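Local coordinates for BH1408 protein (Bacillus halodurans, PDB 4E0A) that probably transfers acetyl groups to amino groups, as a member of the GNAT family of N-acetyltransferases, at residues Ile3-Val8 with Thr55-Val60; Gly67-Ile72 with Ile91-Val96; Leu17-His22 with Glu37-Pro42. The protein carries 1 engineered substitution. One frame throughout, in Å; residues are numbered along the deposited sequence.

In the fold
Contacts 1 and 2 belong to one mixed sheet and their centres lie about 9 Å apart: strand 54-62 of contact 1 lies next to strand 65-77 of contact 2, with L57 O 2.9 Å from S70 N. Contact 3 flanks the same sheet, its centre about 12 Å from that of contact 2, and it touches that contact through helix 11-28, where H18 CD2 comes 3.2 Å from Y69 OH. Contacts 1 and 3 do not meet, their nearest atoms being about 7 Å apart. A phosphate ion, probably from the crystallisation liquor, sits at contact 2 beside strand 86-96, which in GNAT enzymes commonly borders the acetyl-CoA cleft.

Contact 1 of 3, residues Ile3-Val8 with Thr55-Val60; sequences IREATV and TVLVFV
Just past the end of strand 2-5, A6 packs closely on V56: A6 CB rests 3.6 Å from V56 CG1, and A6 N donates to V56 O at 2.8 Å, from above the carbonyl plane. A6 CB also approaches V58 CG1, a small methyl fitting between two branched valines. Further along, R4 and V58 are a hydrogen-bonded pair of the antiparallel strands, and V58 N to R4 O (2.9 Å) is nearly straight at 173°. V58 CG2 lies over one face of the R4 guanidinium, 3.5 Å from NH1. The first torsion of R4 (chi1 55°) sets CG between the backbone N and carbonyl carbon, and from there the extended chain carries the charged group back over the strand. R4 NH1 donates to E5 O at 3.0 Å and also forms a salt bridge with D10. An alanine here would remove both links and is likely to leave D10 without its charged mate and V58 CG2 without its cover. The solvent side is looser: E5 is exposed, its carboxylate grazing T55 CG2 while a water accepts from V56 N and bonds weakly to E5 OE1. I3 CG1 meets F59 CD2 at 3.8 Å, at the edge of the ring, and that apolar pair lies against helix 105-119, while V56 packs on helix 42-50 and strand 65-77 continues the sheet beyond strand 54-62.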
loop_
_atom_site.group_PDB
_atom_site.type_symbol
_atom_site.label_atom_id
_atom_site.label_comp_id
_atom_site.label_asym_id
_atom_site.label_seq_id
_atom_site.Cartn_x
_atom_site.Cartn_y
_atom_site.Cartn_z
ATOM N N ILE A 3 -21.905 20.713 4.229
ATOM C CA ILE A 3 -20.610 20.286 3.721
ATOM C C ILE A 3 -20.131 21.327 2.700
ATOM O O ILE A 3 -20.887 21.760 1.833
ATOM C CB ILE A 3 -20.688 18.874 3.078
ATOM C CG1 ILE A 3 -21.047 17.844 4.152
ATOM C CG2 ILE A 3 -19.364 18.498 2.388
ATOM C CD1 ILE A 3 -21.193 16.426 3.627
ATOM N N ARG A 4 -18.878 21.749 2.828
ATOM C CA ARG A 4 -18.297 22.723 1.908
ATOM C C ARG A 4 -16.818 22.417 1.768
ATOM O O ARG A 4 -16.267 21.659 2.552
ATOM C CB ARG A 4 -18.477 24.154 2.428
ATOM C CG ARG A 4 -17.938 24.387 3.834
ATOM C CD ARG A 4 -17.721 25.881 4.090
ATOM N NE ARG A 4 -17.276 26.158 5.455
ATOM C CZ ARG A 4 -16.011 26.104 5.862
ATOM N NH1 ARG A 4 -15.054 25.767 5.010
ATOM N NH2 ARG A 4 -15.700 26.375 7.129
ATOM N N GLU A 5 -16.173 23.006 0.772
ATOM C CA GLU A 5 -14.730 22.914 0.697
ATOM C C GLU A 5 -14.116 23.724 1.816
ATOM O O GLU A 5 -14.685 24.710 2.271
ATOM C CB GLU A 5 -14.206 23.364 -0.673
ATOM C CG GLU A 5 -14.608 22.421 -1.800
ATOM C CD GLU A 5 -13.694 22.521 -3.015
ATOM O OE1 GLU A 5 -12.898 23.478 -3.100
ATOM O OE2 GLU A 5 -13.772 21.630 -3.884
ATOM N N ALA A 6 -12.955 23.277 2.277
ATOM C CA ALA A 6 -12.236 23.962 3.334
ATOM C C ALA A 6 -11.688 25.299 2.848
ATOM O O ALA A 6 -11.545 25.546 1.641
ATOM C CB ALA A 6 -11.092 23.085 3.842
ATOM N N THR A 7 -11.392 26.170 3.796
ATOM C CA THR A 7 -10.550 27.317 3.500
ATOM C C THR A 7 -9.327 27.244 4.402
ATOM O O THR A 7 -9.273 26.433 5.334
ATOM C CB THR A 7 -11.276 28.656 3.721
ATOM O OG1 THR A 7 -11.216 29.009 5.107
ATOM C CG2 THR A 7 -12.731 28.561 3.277
ATOM N N VAL A 8 -8.351 28.098 4.133
ATOM C CA VAL A 8 -7.131 28.132 4.932
ATOM C C VAL A 8 -7.445 28.358 6.411
ATOM O O VAL A 8 -6.831 27.754 7.284
ATOM C CB VAL A 8 -6.131 29.180 4.381
ATOM C CG1 VAL A 8 -5.107 29.578 5.438
ATOM C CG2 VAL A 8 -5.449 28.631 3.128
ATOM N N THR A 55 -8.488 18.071 -3.006
ATOM C CA THR A 55 -9.665 18.764 -2.506
ATOM C C THR A 55 -9.829 18.480 -1.011
ATOM O O THR A 55 -9.663 17.343 -0.569
ATOM C CB THR A 55 -10.943 18.272 -3.219
ATOM O OG1 THR A 55 -10.801 18.433 -4.636
ATOM C CG2 THR A 55 -12.162 19.051 -2.732
ATOM N N VAL A 56 -10.167 19.506 -0.238
ATOM C CA VAL A 56 -10.434 19.303 1.184
ATOM C C VAL A 56 -11.875 19.659 1.487
ATOM O O VAL A 56 -12.332 20.747 1.133
ATOM C CB VAL A 56 -9.501 20.134 2.061
ATOM C CG1 VAL A 56 -9.730 19.792 3.537
ATOM C CG2 VAL A 56 -8.043 19.886 1.651
ATOM N N LEU A 57 -12.593 18.726 2.111
ATOM C CA LEU A 57 -14.019 18.898 2.435
ATOM C C LEU A 57 -14.187 18.972 3.941
ATOM O O LEU A 57 -13.502 18.259 4.659
ATOM C CB LEU A 57 -14.804 17.695 1.928
ATOM C CG LEU A 57 -14.834 17.524 0.414
ATOM C CD1 LEU A 57 -15.301 16.111 0.039
ATOM C CD2 LEU A 57 -15.752 18.577 -0.189
ATOM N N VAL A 58 -15.082 19.833 4.427
ATOM C CA VAL A 58 -15.372 19.886 5.860
ATOM C C VAL A 58 -16.867 19.834 6.109
ATOM O O VAL A 58 -17.661 20.314 5.302
ATOM C CB VAL A 58 -14.818 21.169 6.561
ATOM C CG1 VAL A 58 -13.288 21.211 6.527
ATOM C CG2 VAL A 58 -15.422 22.438 5.946
ATOM N N PHE A 59 -17.233 19.218 7.225
ATOM C CA PHE A 59 -18.600 19.200 7.697
ATOM C C PHE A 59 -18.691 20.207 8.839
ATOM O O PHE A 59 -17.917 20.132 9.798
ATOM C CB PHE A 59 -18.975 17.809 8.221
ATOM C CG PHE A 59 -20.365 17.747 8.792
ATOM C CD1 PHE A 59 -20.580 17.931 10.148
ATOM C CD2 PHE A 59 -21.460 17.525 7.966
ATOM C CE1 PHE A 59 -21.860 17.891 10.670
ATOM C CE2 PHE A 59 -22.735 17.479 8.485
ATOM C CZ PHE A 59 -22.931 17.657 9.841
ATOM N N VAL A 60 -19.621 21.157 8.740
ATOM C CA VAL A 60 -19.786 22.173 9.780
ATOM C C VAL A 60 -21.177 22.066 10.372
ATOM O O VAL A 60 -22.170 22.132 9.645
ATOM C CB VAL A 60 -19.612 23.616 9.240
ATOM C CG1 VAL A 60 -19.770 24.606 10.365
ATOM C CG2 VAL A 60 -18.276 23.787 8.543
HETATM O O HOH W 1 -10.349 22.169 -1.516
#

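Contact 2 of 3, residues Gly67-Ile72 with Ile91-Val96; sequences GAYSVI and ISDLCV. With PO4 (phosphate ion), chain E.
D93 O is gripped by two donors from the opposite strand, S70 OG at 2.8 Å and V71 N at 2.9 Å. The hydroxyl arrives in the carbonyl plane, whereas the amide is tilted 35° from it, so both can share one oxygen. Serine suits the place because its short side chain brings a donor to D93 O; chi1 of -176° puts S70 OG anti to the backbone N, across to that strand, where its other contacts are apolar, with I91 CG2 and L94 CB. One residue on, V71 O takes S92 N at 3.0 Å and, weakly, D93 N. With S92 and D93 both facing V71, this is a classic beta bulge in the antiparallel hairpin of strands 65-77 and 86-96; in GNAT enzymes a bulge in this strand commonly opens the sheet for acetyl-CoA. The phosphate ion lies beside it, O1 held only weakly by L94 N, and I91 CG2 nearby. S92 OG bonds to H73, while its oxygen touches V71 CG1. Away from the bulge the pairing is regular, Y69 and C95 exchanging two backbone bonds. Their side chains share a face: C95 SG stands 3.5 Å from Y69 CE1 and 4.4 Å from the ring centroid, an oblique sulfur-aromatic contact. Y69 OH and CE2 come near D93 CB, oblique to the ring, and V71 CG2 lies in plane at its edge. Y69 OH is buried here, and H18 and V14 of helix 11-28 cover the ring. A68, small enough to pass under helix 105-119, brings its CB to 4.0 Å from V96 CG2 on the reverse face.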
loop_
_atom_site.group_PDB
_atom_site.type_symbol
_atom_site.label_atom_id
_atom_site.label_comp_id
_atom_site.label_asym_id
_atom_site.label_seq_id
_atom_site.Cartn_x
_atom_site.Cartn_y
_atom_site.Cartn_z
ATOM N N GLY A 67 -16.893 19.447 12.431
ATOM C CA GLY A 67 -17.162 18.116 12.945
ATOM C C GLY A 67 -16.451 16.978 12.228
ATOM O O GLY A 67 -16.341 15.886 12.771
ATOM N N ALA A 68 -15.979 17.227 11.006
ATOM C CA ALA A 68 -15.330 16.196 10.205
ATOM C C ALA A 68 -14.617 16.837 9.028
ATOM O O ALA A 68 -14.974 17.930 8.602
ATOM C CB ALA A 68 -16.366 15.209 9.681
ATOM N N TYR A 69 -13.627 16.148 8.481
ATOM C CA TYR A 69 -13.034 16.622 7.237
ATOM C C TYR A 69 -12.451 15.465 6.466
ATOM O O TYR A 69 -12.250 14.364 6.999
ATOM C CB TYR A 69 -11.932 17.654 7.492
ATOM C CG TYR A 69 -10.595 17.026 7.824
ATOM C CD1 TYR A 69 -10.324 16.587 9.115
ATOM C CD2 TYR A 69 -9.608 16.860 6.846
ATOM C CE1 TYR A 69 -9.102 15.991 9.444
ATOM C CE2 TYR A 69 -8.359 16.261 7.178
ATOM C CZ TYR A 69 -8.133 15.829 8.480
ATOM O OH TYR A 69 -6.931 15.235 8.838
ATOM N N SER A 70 -12.153 15.727 5.206
ATOM C CA SER A 70 -11.506 14.721 4.384
ATOM C C SER A 70 -10.573 15.400 3.397
ATOM O O SER A 70 -10.827 16.535 2.962
ATOM C CB SER A 70 -12.547 13.879 3.636
ATOM O OG SER A 70 -11.908 12.839 2.907
ATOM N N VAL A 71 -9.470 14.722 3.076
ATOM C CA VAL A 71 -8.582 15.176 2.023
ATOM C C VAL A 71 -8.537 14.100 0.951
ATOM O O VAL A 71 -8.312 12.935 1.261
ATOM C CB VAL A 71 -7.150 15.384 2.540
ATOM C CG1 VAL A 71 -6.243 15.834 1.389
ATOM C CG2 VAL A 71 -7.137 16.399 3.678
ATOM N N ILE A 72 -8.761 14.485 -0.302
ATOM C CA ILE A 72 -8.796 13.516 -1.391
ATOM C C ILE A 72 -7.917 14.028 -2.521
ATOM O O ILE A 72 -7.635 15.223 -2.600
ATOM C CB ILE A 72 -10.239 13.253 -1.902
ATOM C CG1 ILE A 72 -10.788 14.478 -2.632
ATOM C CG2 ILE A 72 -11.174 12.846 -0.751
ATOM C CD1 ILE A 72 -12.258 14.363 -2.968
ATOM N N ILE A 91 -8.357 8.754 -1.005
ATOM C CA ILE A 91 -8.666 9.440 0.240
ATOM C C ILE A 91 -7.459 9.310 1.166
ATOM O O ILE A 91 -7.205 8.235 1.700
ATOM C CB ILE A 91 -9.895 8.823 0.928
ATOM C CG1 ILE A 91 -11.127 8.881 0.005
ATOM C CG2 ILE A 91 -10.160 9.533 2.242
ATOM C CD1 ILE A 91 -12.327 8.149 0.571
ATOM N N SER A 92 -6.725 10.402 1.353
ATOM C CA SER A 92 -5.548 10.401 2.222
ATOM C C SER A 92 -5.910 10.651 3.689
ATOM O O SER A 92 -5.201 10.216 4.593
ATOM C CB SER A 92 -4.518 11.425 1.732
ATOM O OG SER A 92 -5.040 12.738 1.810
ATOM N N ASP A 93 -7.033 11.326 3.920
ATOM C CA ASP A 93 -7.517 11.568 5.274
ATOM C C ASP A 93 -9.040 11.585 5.296
ATOM O O ASP A 93 -9.677 12.103 4.378
ATOM C CB ASP A 93 -7.000 12.914 5.795
ATOM C CG ASP A 93 -5.481 13.008 5.754
ATOM O OD1 ASP A 93 -4.931 13.491 4.730
ATOM O OD2 ASP A 93 -4.844 12.566 6.733
ATOM N N LEU A 94 -9.621 11.034 6.349
ATOM C CA LEU A 94 -11.045 11.234 6.618
ATOM C C LEU A 94 -11.277 11.055 8.107
ATOM O O LEU A 94 -11.305 9.921 8.617
ATOM C CB LEU A 94 -11.925 10.282 5.788
ATOM C CG LEU A 94 -13.435 10.565 5.701
ATOM C CD1 LEU A 94 -14.061 9.852 4.517
ATOM C CD2 LEU A 94 -14.189 10.186 6.995
ATOM N N CYS A 95 -11.464 12.176 8.802
ATOM C CA CYS A 95 -11.585 12.166 10.252
ATOM C C CYS A 95 -12.921 12.740 10.698
ATOM O O CYS A 95 -13.337 13.794 10.224
ATOM C CB CYS A 95 -10.459 12.986 10.888
ATOM S SG CYS A 95 -8.786 12.590 10.313
ATOM N N VAL A 96 -13.585 12.041 11.610
ATOM C CA VAL A 96 -14.768 12.567 12.272
ATOM C C VAL A 96 -14.380 12.758 13.733
ATOM O O VAL A 96 -13.784 11.869 14.337
ATOM C CB VAL A 96 -15.966 11.601 12.164
ATOM C CG1 VAL A 96 -17.162 12.126 12.942
ATOM C CG2 VAL A 96 -16.341 11.358 10.692
HETATM P P PO4 E . -8.001 7.215 5.464
HETATM O O1 PO4 E . -7.598 8.468 6.203
HETATM O O2 PO4 E . -8.726 6.262 6.390
HETATM O O3 PO4 E . -8.914 7.581 4.324
HETATM O O4 PO4 E . -6.761 6.558 4.908
#

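Contact 3 of 3, residues Leu17-His22 with Glu37-Pro42; sequences LHTQVH and EPTLNP
T39 plugs into the side of helix 11-28, and its side chain carries most of the contact. Starting at CB, which lies in the plane of the H18 ring at its edge, 3.6 Å from ND1, the chain divides into a polar and an apolar branch. OG1, placed by chi1 of 64° between the backbone N and the carbonyl carbon, is bonded to two groups: H18 ND1 at 2.8 Å, nearly straight at 170°, and T19 OG1, also at 2.8 Å. Either partner could be the donor in each bond. The ND1 bond runs near the plane of the imidazole, as suits a ring nitrogen, whose lone pair or N-H lies in the ring plane; with the packing of H18 against Y69, this bond should limit how far the ring can turn. T19 OG1 is in addition bonded to A15 O, one turn back in the helix, so it links the helix backbone to the loop. The CG2 branch of T39 turns to H22: it meets CD2 at 3.6 Å obliquely to the ring, and also touches T19 OG1. A threonine fits well because one small side chain offers a hydroxyl to two polar groups and a methyl to a histidine carbon. H22 is held at its far end by R34 O, and L40 CB lies 4.0 Å from H18 ND1. T39 N, by contrast, is buried here without a partner in the model. Around the contact, H18 packs on D93 of strand 86-96, H22 packs on T82 of the second subunit, and N41 caps the start of helix 42-50.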
loop_
_atom_site.group_PDB
_atom_site.type_symbol
_atom_site.label_atom_id
_atom_site.label_comp_id
_atom_site.label_asym_id
_atom_site.label_seq_id
_atom_site.Cartn_x
_atom_site.Cartn_y
_atom_site.Cartn_z
ATOM N N LEU A 17 -8.586 17.662 14.692
ATOM C CA LEU A 17 -9.162 16.381 14.283
ATOM C C LEU A 17 -8.096 15.412 13.786
ATOM O O LEU A 17 -8.136 14.231 14.117
ATOM C CB LEU A 17 -10.214 16.589 13.188
ATOM C CG LEU A 17 -11.657 16.851 13.629
ATOM C CD1 LEU A 17 -11.773 17.753 14.841
ATOM C CD2 LEU A 17 -12.421 17.443 12.449
ATOM N N HIS A 18 -7.149 15.903 12.993
ATOM C CA HIS A 18 -6.096 15.032 12.487
ATOM C C HIS A 18 -5.305 14.425 13.645
ATOM O O HIS A 18 -4.926 13.249 13.614
ATOM C CB HIS A 18 -5.158 15.777 11.540
ATOM C CG HIS A 18 -4.098 14.900 10.943
ATOM N ND1 HIS A 18 -2.859 14.730 11.523
ATOM C CD2 HIS A 18 -4.095 14.138 9.822
ATOM C CE1 HIS A 18 -2.135 13.908 10.783
ATOM N NE2 HIS A 18 -2.861 13.533 9.748
ATOM N N THR A 19 -5.091 15.233 14.678
ATOM C CA THR A 19 -4.343 14.798 15.853
ATOM C C THR A 19 -5.022 13.668 16.638
ATOM O O THR A 19 -4.333 12.751 17.095
ATOM C CB THR A 19 -3.997 15.995 16.760
ATOM O OG1 THR A 19 -3.080 16.840 16.056
ATOM C CG2 THR A 19 -3.341 15.530 18.070
ATOM N N GLN A 20 -6.350 13.732 16.809
ATOM C CA GLN A 20 -7.079 12.627 17.429
ATOM C C GLN A 20 -6.713 11.317 16.746
ATOM O O GLN A 20 -6.337 10.342 17.406
ATOM C CB GLN A 20 -8.599 12.827 17.334
ATOM C CG GLN A 20 -9.132 14.025 18.070
ATOM C CD GLN A 20 -10.628 14.208 17.868
ATOM O OE1 GLN A 20 -11.296 13.374 17.248
ATOM N NE2 GLN A 20 -11.160 15.306 18.387
ATOM N N VAL A 21 -6.819 11.300 15.420
ATOM C CA VAL A 21 -6.537 10.084 14.665
ATOM C C VAL A 21 -5.043 9.738 14.708
ATOM O O VAL A 21 -4.675 8.570 14.877
ATOM C CB VAL A 21 -7.061 10.162 13.209
ATOM C CG1 VAL A 21 -6.519 9.014 12.367
ATOM C CG2 VAL A 21 -8.596 10.145 13.198
ATOM N N HIS A 22 -4.184 10.749 14.598
ATOM C CA HIS A 22 -2.753 10.475 14.648
ATOM C C HIS A 22 -2.360 9.830 15.968
ATOM O O HIS A 22 -1.640 8.830 15.985
ATOM C CB HIS A 22 -1.894 11.713 14.439
ATOM C CG HIS A 22 -0.451 11.372 14.254
ATOM N ND1 HIS A 22 0.003 10.711 13.136
ATOM C CD2 HIS A 22 0.621 11.528 15.065
ATOM C CE1 HIS A 22 1.305 10.507 13.248
ATOM N NE2 HIS A 22 1.705 10.995 14.407
ATOM N N GLU A 37 3.765 17.775 17.822
ATOM C CA GLU A 37 2.800 18.859 17.883
ATOM C C GLU A 37 3.293 19.952 16.938
ATOM O O GLU A 37 4.356 20.533 17.173
ATOM C CB GLU A 37 2.710 19.395 19.320
ATOM C CG GLU A 37 2.482 18.325 20.392
ATOM C CD GLU A 37 2.418 18.921 21.796
ATOM O OE1 GLU A 37 3.481 19.275 22.349
ATOM O OE2 GLU A 37 1.296 19.070 22.322
ATOM N N PRO A 38 2.537 20.238 15.860
ATOM C CA PRO A 38 1.261 19.625 15.481
ATOM C C PRO A 38 1.504 18.330 14.736
ATOM O O PRO A 38 2.655 17.997 14.538
ATOM C CB PRO A 38 0.641 20.662 14.534
ATOM C CG PRO A 38 1.788 21.337 13.909
ATOM C CD PRO A 38 2.936 21.307 14.922
ATOM N N THR A 39 0.441 17.627 14.350
ATOM C CA THR A 39 0.563 16.396 13.573
ATOM C C THR A 39 0.257 16.694 12.123
ATOM O O THR A 39 0.550 15.893 11.250
ATOM C CB THR A 39 -0.419 15.313 14.053
ATOM O OG1 THR A 39 -1.771 15.753 13.833
ATOM C CG2 THR A 39 -0.205 15.020 15.542
ATOM N N LEU A 40 -0.338 17.857 11.876
ATOM C CA LEU A 40 -0.653 18.307 10.523
ATOM C C LEU A 40 0.088 19.609 10.228
ATOM O O LEU A 40 -0.078 20.620 10.922
ATOM C CB LEU A 40 -2.170 18.511 10.338
ATOM C CG LEU A 40 -2.617 19.065 8.974
ATOM C CD1 LEU A 40 -2.245 18.122 7.841
ATOM C CD2 LEU A 40 -4.126 19.358 8.958
ATOM N N ASN A 41 0.905 19.587 9.187
ATOM C CA ASN A 41 1.661 20.777 8.811
ATOM C C ASN A 41 0.720 21.786 8.151
ATOM O O ASN A 41 -0.043 21.426 7.253
ATOM C CB ASN A 41 2.808 20.366 7.870
ATOM C CG ASN A 41 3.642 21.542 7.411
ATOM O OD1 ASN A 41 3.139 22.453 6.761
ATOM N ND2 ASN A 41 4.939 21.511 7.719
ATOM N N PRO A 42 0.749 23.047 8.615
ATOM C CA PRO A 42 -0.127 24.096 8.076
ATOM C C PRO A 42 0.105 24.406 6.593
ATOM O O PRO A 42 -0.868 24.593 5.864
ATOM C CB PRO A 42 0.192 25.318 8.954
ATOM C CG PRO A 42 1.516 25.029 9.554
ATOM C CD PRO A 42 1.584 23.544 9.723
#